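Local coordinates for protein putative O-Methyltransferase (Corynebacterium glutamicum, PDB 3DR5) that probably acts as an O-methyltransferase that uses S-adenosyl-L-methionine as methyl donor, although its substrate is not known, at residues 122-136 against 149-163. Sequence-based numbering, arbitrary orientation.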
loop_
_atom_site.group_PDB
_atom_site.type_symbol
_atom_site.label_atom_id
_atom_site.label_comp_id
_atom_site.label_asym_id
_atom_site.label_seq_id
_atom_site.Cartn_x
_atom_site.Cartn_y
_atom_site.Cartn_z
HETATM N N MSE A 122 3.696 19.513 15.957
HETATM C CA MSE A 122 2.916 19.429 14.738
HETATM C C MSE A 122 2.098 20.706 14.596
HETATM O O MSE A 122 1.651 21.065 13.505
HETATM C CB MSE A 122 2.022 18.186 14.770
HETATM C CG MSE A 122 2.728 16.969 14.183
HETATM SE SE MSE A 122 1.909 15.323 14.738
HETATM C CE MSE A 122 3.469 14.421 15.385
ATOM N N SER A 123 1.925 21.399 15.717
ATOM C CA SER A 123 1.200 22.666 15.753
ATOM C C SER A 123 2.046 23.727 15.033
ATOM O O SER A 123 1.547 24.778 14.639
ATOM C CB SER A 123 1.000 23.103 17.200
ATOM O OG SER A 123 0.074 24.168 17.295
ATOM N N ARG A 124 3.329 23.437 14.863
ATOM C CA ARG A 124 4.285 24.358 14.253
ATOM C C ARG A 124 4.678 24.077 12.809
ATOM O O ARG A 124 5.606 24.704 12.283
ATOM C CB ARG A 124 5.550 24.388 15.108
ATOM C CG ARG A 124 5.536 25.347 16.295
ATOM C CD ARG A 124 4.524 24.977 17.362
ATOM N NE ARG A 124 4.846 25.645 18.619
ATOM C CZ ARG A 124 3.952 26.008 19.533
ATOM N NH1 ARG A 124 2.663 25.773 19.336
ATOM N NH2 ARG A 124 4.346 26.622 20.639
ATOM N N LEU A 125 3.979 23.143 12.176
ATOM C CA LEU A 125 4.286 22.791 10.804
ATOM C C LEU A 125 3.220 23.347 9.869
ATOM O O LEU A 125 2.109 23.641 10.287
ATOM C CB LEU A 125 4.403 21.260 10.673
ATOM C CG LEU A 125 5.436 20.577 11.589
ATOM C CD1 LEU A 125 5.239 19.065 11.525
ATOM C CD2 LEU A 125 6.860 20.955 11.184
ATOM N N ALA A 126 3.567 23.489 8.597
ATOM C CA ALA A 126 2.645 24.048 7.618
ATOM C C ALA A 126 1.550 23.096 7.159
ATOM O O ALA A 126 1.818 21.957 6.792
ATOM C CB ALA A 126 3.436 24.569 6.407
ATOM N N ASN A 127 0.313 23.582 7.185
ATOM C CA ASN A 127 -0.836 22.796 6.753
ATOM C C ASN A 127 -0.774 22.478 5.254
ATOM O O ASN A 127 -0.216 23.250 4.467
ATOM C CB ASN A 127 -2.139 23.555 7.005
ATOM C CG ASN A 127 -2.582 23.515 8.449
ATOM O OD1 ASN A 127 -2.267 22.578 9.183
ATOM N ND2 ASN A 127 -3.346 24.533 8.865
ATOM N N ASP A 128 -1.332 21.331 4.867
ATOM C CA ASP A 128 -1.405 20.952 3.453
ATOM C C ASP A 128 -0.054 20.931 2.751
ATOM O O ASP A 128 0.056 21.335 1.591
ATOM C CB ASP A 128 -2.343 21.947 2.750
ATOM C CG ASP A 128 -2.797 21.477 1.372
ATOM O OD1 ASP A 128 -3.143 20.285 1.237
ATOM O OD2 ASP A 128 -2.827 22.303 0.426
ATOM N N SER A 129 0.971 20.445 3.437
ATOM C CA SER A 129 2.306 20.427 2.854
ATOM C C SER A 129 2.979 19.064 2.796
ATOM O O SER A 129 4.055 18.929 2.215
ATOM C CB SER A 129 3.215 21.373 3.628
ATOM O OG SER A 129 3.145 22.699 3.153
ATOM N N TYR A 130 2.351 18.050 3.373
ATOM C CA TYR A 130 2.960 16.738 3.415
ATOM C C TYR A 130 2.191 15.663 2.667
ATOM O O TYR A 130 0.966 15.600 2.728
ATOM C CB TYR A 130 3.170 16.352 4.882
ATOM C CG TYR A 130 4.111 17.299 5.607
ATOM C CD1 TYR A 130 5.495 17.123 5.539
ATOM C CD2 TYR A 130 3.623 18.429 6.270
ATOM C CE1 TYR A 130 6.374 18.037 6.120
ATOM C CE2 TYR A 130 4.490 19.352 6.855
ATOM C CZ TYR A 130 5.870 19.151 6.768
ATOM O OH TYR A 130 6.733 20.058 7.344
ATOM N N GLN A 131 2.938 14.811 1.972
ATOM C CA GLN A 131 2.371 13.725 1.181
ATOM C C GLN A 131 2.311 12.395 1.934
ATOM O O GLN A 131 1.609 11.468 1.519
ATOM C CB GLN A 131 3.205 13.527 -0.083
ATOM C CG GLN A 131 4.560 12.861 0.211
ATOM C CD GLN A 131 5.568 12.995 -0.920
ATOM O OE1 GLN A 131 5.751 12.078 -1.718
ATOM N NE2 GLN A 131 6.214 14.149 -0.998
ATOM N N LEU A 132 3.044 12.294 3.036
ATOM C CA LEU A 132 3.078 11.044 3.787
ATOM C C LEU A 132 3.483 11.261 5.239
ATOM O O LEU A 132 4.457 11.957 5.532
ATOM C CB LEU A 132 4.059 10.062 3.119
ATOM C CG LEU A 132 4.389 8.727 3.812
ATOM C CD1 LEU A 132 3.163 7.818 3.787
ATOM C CD2 LEU A 132 5.568 8.044 3.118
ATOM N N VAL A 133 2.724 10.664 6.149
ATOM C CA VAL A 133 3.024 10.764 7.561
ATOM C C VAL A 133 2.924 9.373 8.186
ATOM O O VAL A 133 1.897 8.698 8.088
ATOM C CB VAL A 133 2.056 11.743 8.282
ATOM C CG1 VAL A 133 2.379 11.802 9.779
ATOM C CG2 VAL A 133 2.171 13.133 7.659
ATOM N N PHE A 134 4.013 8.939 8.804
ATOM C CA PHE A 134 4.061 7.654 9.478
ATOM C C PHE A 134 4.089 7.943 10.973
ATOM O O PHE A 134 4.893 8.753 11.458
ATOM C CB PHE A 134 5.323 6.862 9.110
ATOM C CG PHE A 134 5.511 5.626 9.945
ATOM C CD1 PHE A 134 4.879 4.434 9.606
ATOM C CD2 PHE A 134 6.297 5.669 11.097
ATOM C CE1 PHE A 134 5.015 3.298 10.418
ATOM C CE2 PHE A 134 6.438 4.545 11.916
ATOM C CZ PHE A 134 5.801 3.353 11.573
ATOM N N GLY A 135 3.197 7.282 11.700
ATOM C CA GLY A 135 3.146 7.470 13.134
ATOM C C GLY A 135 3.263 6.180 13.933
ATOM O O GLY A 135 2.582 5.190 13.652
ATOM N N GLN A 136 4.178 6.173 14.895
ATOM C CA GLN A 136 4.344 5.032 15.780
ATOM C C GLN A 136 4.130 5.631 17.175
ATOM O O GLN A 136 5.055 6.153 17.804
ATOM C CB GLN A 136 5.750 4.418 15.689
ATOM C CG GLN A 136 5.936 3.259 16.657
ATOM C CD GLN A 136 5.550 1.917 16.066
ATOM O OE1 GLN A 136 4.628 1.253 16.543
ATOM N NE2 GLN A 136 6.259 1.506 15.024
ATOM N N ALA A 149 -2.219 15.367 12.415
ATOM C CA ALA A 149 -1.683 15.087 11.096
ATOM C C ALA A 149 -2.581 15.456 9.918
ATOM O O ALA A 149 -2.100 15.943 8.890
ATOM C CB ALA A 149 -1.285 13.607 11.011
ATOM N N TRP A 150 -3.884 15.247 10.064
ATOM C CA TRP A 150 -4.803 15.510 8.957
ATOM C C TRP A 150 -4.623 16.841 8.247
ATOM O O TRP A 150 -4.497 16.881 7.018
ATOM C CB TRP A 150 -6.263 15.353 9.406
ATOM C CG TRP A 150 -7.187 15.020 8.256
ATOM C CD1 TRP A 150 -8.214 15.780 7.781
ATOM C CD2 TRP A 150 -7.136 13.850 7.425
ATOM N NE1 TRP A 150 -8.810 15.156 6.708
ATOM C CE2 TRP A 150 -8.170 13.968 6.470
ATOM C CE3 TRP A 150 -6.323 12.707 7.402
ATOM C CZ2 TRP A 150 -8.405 12.993 5.488
ATOM C CZ3 TRP A 150 -6.557 11.734 6.429
ATOM C CH2 TRP A 150 -7.595 11.883 5.491
ATOM N N PRO A 151 -4.596 17.946 9.003
ATOM C CA PRO A 151 -4.427 19.255 8.366
ATOM C C PRO A 151 -3.131 19.382 7.567
ATOM O O PRO A 151 -3.081 20.095 6.570
ATOM C CB PRO A 151 -4.441 20.235 9.545
ATOM C CG PRO A 151 -5.168 19.506 10.626
ATOM C CD PRO A 151 -4.735 18.074 10.466
ATOM N N LEU A 152 -2.083 18.692 8.012
ATOM C CA LEU A 152 -0.777 18.758 7.351
ATOM C C LEU A 152 -0.726 17.971 6.046
ATOM O O LEU A 152 0.058 18.272 5.148
ATOM C CB LEU A 152 0.310 18.245 8.297
ATOM C CG LEU A 152 0.362 18.828 9.719
ATOM C CD1 LEU A 152 1.324 18.012 10.597
ATOM C CD2 LEU A 152 0.793 20.288 9.659
ATOM N N LEU A 153 -1.578 16.961 5.946
ATOM C CA LEU A 153 -1.634 16.100 4.768
ATOM C C LEU A 153 -2.234 16.731 3.542
ATOM O O LEU A 153 -3.227 17.441 3.636
ATOM C CB LEU A 153 -2.432 14.838 5.063
ATOM C CG LEU A 153 -1.750 13.607 5.654
ATOM C CD1 LEU A 153 -2.788 12.498 5.835
ATOM C CD2 LEU A 153 -0.617 13.135 4.712
ATOM N N ARG A 154 -1.629 16.476 2.386
ATOM C CA ARG A 154 -2.179 16.979 1.135
ATOM C C ARG A 154 -3.130 15.883 0.599
ATOM O O ARG A 154 -3.052 14.717 1.024
ATOM C CB ARG A 154 -1.063 17.249 0.119
ATOM C CG ARG A 154 -0.128 18.356 0.549
ATOM C CD ARG A 154 1.127 18.410 -0.300
ATOM N NE ARG A 154 0.872 18.895 -1.652
ATOM C CZ ARG A 154 0.561 20.153 -1.954
ATOM N NH1 ARG A 154 0.463 21.069 -0.996
ATOM N NH2 ARG A 154 0.363 20.495 -3.219
ATOM N N ARG A 155 -4.023 16.252 -0.320
ATOM C CA ARG A 155 -4.952 15.295 -0.918
ATOM C C ARG A 155 -4.068 14.336 -1.713
ATOM O O ARG A 155 -3.119 14.764 -2.390
ATOM C CB ARG A 155 -5.950 16.027 -1.835
ATOM C CG ARG A 155 -6.679 17.158 -1.119
ATOM C CD ARG A 155 -7.683 17.802 -2.043
ATOM N NE ARG A 155 -8.890 16.991 -2.167
ATOM C CZ ARG A 155 -10.003 17.193 -1.467
ATOM N NH1 ARG A 155 -10.066 18.187 -0.587
ATOM N NH2 ARG A 155 -11.051 16.395 -1.643
ATOM N N GLY A 156 -4.388 13.047 -1.637
ATOM C CA GLY A 156 -3.579 12.025 -2.284
ATOM C C GLY A 156 -2.509 11.613 -1.254
ATOM O O GLY A 156 -1.693 10.708 -1.493
ATOM N N GLY A 157 -2.529 12.267 -0.084
ATOM C CA GLY A 157 -1.568 11.986 0.982
ATOM C C GLY A 157 -2.042 10.914 1.936
ATOM O O GLY A 157 -3.238 10.764 2.175
ATOM N N ALA A 158 -1.092 10.187 2.514
ATOM C CA ALA A 158 -1.423 9.100 3.419
ATOM C C ALA A 158 -0.869 9.205 4.817
ATOM O O ALA A 158 0.301 9.540 5.006
ATOM C CB ALA A 158 -0.992 7.767 2.818
ATOM N N LEU A 159 -1.719 8.891 5.791
ATOM C CA LEU A 159 -1.319 8.835 7.183
ATOM C C LEU A 159 -1.244 7.322 7.468
ATOM O O LEU A 159 -2.222 6.589 7.268
ATOM C CB LEU A 159 -2.381 9.475 8.094
ATOM C CG LEU A 159 -2.196 9.282 9.605
ATOM C CD1 LEU A 159 -0.886 9.918 10.073
ATOM C CD2 LEU A 159 -3.383 9.920 10.318
ATOM N N VAL A 160 -0.081 6.855 7.914
ATOM C CA VAL A 160 0.130 5.442 8.226
ATOM C C VAL A 160 0.313 5.245 9.731
ATOM O O VAL A 160 1.273 5.752 10.322
ATOM C CB VAL A 160 1.359 4.891 7.473
ATOM C CG1 VAL A 160 1.518 3.410 7.758
ATOM C CG2 VAL A 160 1.184 5.118 5.972
ATOM N N LEU A 161 -0.612 4.505 10.346
ATOM C CA LEU A 161 -0.585 4.261 11.792
ATOM C C LEU A 161 -0.226 2.822 12.143
ATOM O O LEU A 161 -1.038 1.908 11.992
ATOM C CB LEU A 161 -1.943 4.626 12.404
ATOM C CG LEU A 161 -2.435 6.047 12.068
ATOM C CD1 LEU A 161 -3.881 6.233 12.537
ATOM C CD2 LEU A 161 -1.517 7.077 12.714
ATOM N N ALA A 162 0.998 2.630 12.621
ATOM C CA ALA A 162 1.486 1.304 12.997
ATOM C C ALA A 162 0.793 0.706 14.221
ATOM O O ALA A 162 0.425 1.429 15.150
ATOM C CB ALA A 162 2.986 1.360 13.249
ATOM N N ASP A 163 0.627 -0.620 14.201
ATOM C CA ASP A 163 0.025 -1.386 15.296
ATOM C C ASP A 163 -1.256 -0.796 15.880
ATOM O O ASP A 163 -1.574 -1.038 17.040
ATOM C CB ASP A 163 1.035 -1.549 16.429
ATOM C CG ASP A 163 2.379 -2.051 15.949
ATOM O OD1 ASP A 163 2.396 -2.923 15.060
ATOM O OD2 ASP A 163 3.422 -1.586 16.465
HETATM O O HOH W 1 -3.764 19.281 -0.975
HETATM O O HOH W 2 -5.111 19.474 2.913
HETATM O O HOH W 3 0.957 4.329 15.760
#
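Val133 meets Leu159 in the middle of two parallel strands, 132-135 and 157-161, whose axes approach to 4.7 Å at 7°. Val133 grips the partner strand twice: N donates to Ala158 O (2.9 Å) and O accepts from Val160 N (2.7 Å). Gly135 repeats the pattern with Val160 O and Ala162 N. On one face Val133 CG1 lies 3.8 Å from Leu159 CD1, while CG2, anti to the carbonyl carbon, touches Leu153 CD2. The other face pairs Leu132 CD1 with Val160 CG2 (4.0 Å), and Phe134 touches Ala162 CB with CZ. Strand 59-63 flanks 130-135 and antiparallel strand 207-212 flanks 157-161, in the order 3-2-1-4-5-7-6 of the Rossmann-like methyltransferase fold; helix 142-152 makes the crossover between the paired strands. At the junction of this helix with strand 153-154, Leu152 O takes Ser129 N and Tyr130 N from opposite faces of its carbonyl plane, and Asp128 N uses a lone pair of Pro151 O (2.7 Å). Leu152 packs on the 3-10 segment 122-124 and the loop after it, CD1 against Met122 CG (selenomethionine), CD2 against Leu125 CB. Folding of Arg154 at its CG-CD bond (71°) brings NH1 to Asp128 O (2.6 Å), in the guanidinium plane. Asp128 OD2 lies 3.8 Å from Arg154 NH1, well out of that plane, a long salt bridge of charges only; separate waters join Asp128 OD1 to Leu153 O and to Arg155 N.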